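Local coordinates for protein aminofutalosine deaminase (Helicobacter pylori, PDB 7LKK) that catalyses the hydrolytic deamination of aminofutalosine in the menaquinone pathway and probably deaminates adenosine as well, at residues A[131-136]-A[149-154]. Sequence-based numbering, arbitrary orientation.
Sequences GSVGAI and SPLNAV
Asn152 and Ser132 face each other across two neighbouring parallel strands, and the amide ND2 of Asn152 donates to Ser132 OG at 3.2 Å. The hydroxyl lies close to the amide plane. Both side chains point their polar groups away from their own carbonyl carbons (chi1 -57° for Asn152, -51° for Ser132), which brings amide and hydroxyl together on one face of the sheet. Asn376 also bonds to Ser132 OG, and Asp386 takes a weak bond from Asn152 ND2, so the buried pair belongs to a small polar network. On the other face the side chains are apolar: Val133 CG2 comes over the backbone of the partner strand near Asn152 O and lies 4.3 Å from Ala153 CB, while its CG1 looks toward CD1 of Leu151. The other Leu151 methyl, CD2, rests 3.5 Å from Gly131 O. Between the faces runs the regular parallel ladder, with Asn152 N to Gly131 O, Val133 N to Asn152 O, Val154 N to Val133 O and Ala135 N to Val154 O; the third is almost straight at 179°. These are successive strands of the amidohydrolase TIM barrel, linked through helix 143-147. Helix 115-127 covers the Val133 and Leu151 side, and strands 69-80, which carries the iron ligand His79, and 187-193 flank the pair.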
loop_
_atom_site.group_PDB
_atom_site.type_symbol
_atom_site.label_atom_id
_atom_site.label_comp_id
_atom_site.label_asym_id
_atom_site.label_seq_id
_atom_site.Cartn_x
_atom_site.Cartn_y
_atom_site.Cartn_z
ATOM N N GLY A 131 -3.748 5.947 -19.976
ATOM C CA GLY A 131 -4.254 6.310 -21.286
ATOM C C GLY A 131 -4.898 5.156 -22.033
ATOM O O GLY A 131 -5.689 5.372 -22.956
ATOM N N SER A 132 -4.563 3.925 -21.647
ATOM C CA SER A 132 -5.047 2.732 -22.331
ATOM C C SER A 132 -5.455 1.691 -21.301
ATOM O O SER A 132 -4.798 1.542 -20.266
ATOM C CB SER A 132 -3.978 2.145 -23.268
ATOM O OG SER A 132 -3.441 3.139 -24.127
ATOM N N VAL A 133 -6.540 0.971 -21.582
ATOM C CA VAL A 133 -7.087 -0.005 -20.649
ATOM C C VAL A 133 -7.384 -1.307 -21.382
ATOM O O VAL A 133 -7.876 -1.300 -22.515
ATOM C CB VAL A 133 -8.360 0.519 -19.947
ATOM C CG1 VAL A 133 -8.009 1.631 -18.969
ATOM C CG2 VAL A 133 -9.386 1.002 -20.967
ATOM N N GLY A 134 -7.057 -2.423 -20.736
ATOM C CA GLY A 134 -7.562 -3.723 -21.131
ATOM C C GLY A 134 -8.772 -4.070 -20.286
ATOM O O GLY A 134 -8.629 -4.456 -19.123
ATOM N N ALA A 135 -9.967 -3.910 -20.848
ATOM C CA ALA A 135 -11.212 -4.035 -20.100
ATOM C C ALA A 135 -11.823 -5.414 -20.319
ATOM O O ALA A 135 -12.219 -5.753 -21.440
ATOM C CB ALA A 135 -12.196 -2.941 -20.514
ATOM N N ILE A 136 -11.907 -6.198 -19.250
ATOM C CA ILE A 136 -12.598 -7.481 -19.296
ATOM C C ILE A 136 -14.093 -7.236 -19.142
ATOM O O ILE A 136 -14.529 -6.558 -18.204
ATOM C CB ILE A 136 -12.075 -8.426 -18.204
ATOM C CG1 ILE A 136 -10.561 -8.607 -18.331
ATOM C CG2 ILE A 136 -12.790 -9.769 -18.280
ATOM C CD1 ILE A 136 -10.148 -9.685 -19.312
ATOM N N SER A 149 -15.241 8.049 -23.935
ATOM C CA SER A 149 -14.104 8.525 -23.167
ATOM C C SER A 149 -12.896 8.663 -24.081
ATOM O O SER A 149 -12.844 8.061 -25.156
ATOM C CB SER A 149 -13.795 7.556 -22.026
ATOM O OG SER A 149 -13.037 6.452 -22.486
ATOM N N PRO A 150 -11.904 9.475 -23.698
ATOM C CA PRO A 150 -10.680 9.570 -24.508
ATOM C C PRO A 150 -9.739 8.385 -24.351
ATOM O O PRO A 150 -8.687 8.367 -24.998
ATOM C CB PRO A 150 -10.025 10.862 -23.994
ATOM C CG PRO A 150 -10.532 11.018 -22.613
ATOM C CD PRO A 150 -11.927 10.457 -22.602
ATOM N N LEU A 151 -10.093 7.398 -23.531
ATOM C CA LEU A 151 -9.227 6.251 -23.297
ATOM C C LEU A 151 -9.107 5.375 -24.538
ATOM O O LEU A 151 -10.078 5.173 -25.273
ATOM C CB LEU A 151 -9.766 5.412 -22.137
ATOM C CG LEU A 151 -9.507 5.893 -20.711
ATOM C CD1 LEU A 151 -10.363 5.106 -19.727
ATOM C CD2 LEU A 151 -8.034 5.761 -20.367
ATOM N N ASN A 152 -7.902 4.860 -24.774
ATOM C CA ASN A 152 -7.740 3.725 -25.673
ATOM C C ASN A 152 -8.243 2.468 -24.972
ATOM O O ASN A 152 -7.854 2.186 -23.835
ATOM C CB ASN A 152 -6.277 3.552 -26.077
ATOM C CG ASN A 152 -5.695 4.794 -26.721
ATOM O OD1 ASN A 152 -6.210 5.288 -27.725
ATOM N ND2 ASN A 152 -4.609 5.304 -26.147
ATOM N N ALA A 153 -9.119 1.721 -25.636
ATOM C CA ALA A 153 -9.776 0.585 -25.005
ATOM C C ALA A 153 -9.583 -0.673 -25.837
ATOM O O ALA A 153 -9.876 -0.681 -27.037
ATOM C CB ALA A 153 -11.270 0.857 -24.804
ATOM N N VAL A 154 -9.086 -1.726 -25.195
ATOM C CA VAL A 154 -9.125 -3.080 -25.730
ATOM C C VAL A 154 -10.101 -3.863 -24.863
ATOM O O VAL A 154 -9.788 -4.207 -23.715
ATOM C CB VAL A 154 -7.742 -3.741 -25.743
ATOM C CG1 VAL A 154 -7.841 -5.163 -26.277
ATOM C CG2 VAL A 154 -6.772 -2.922 -26.581
#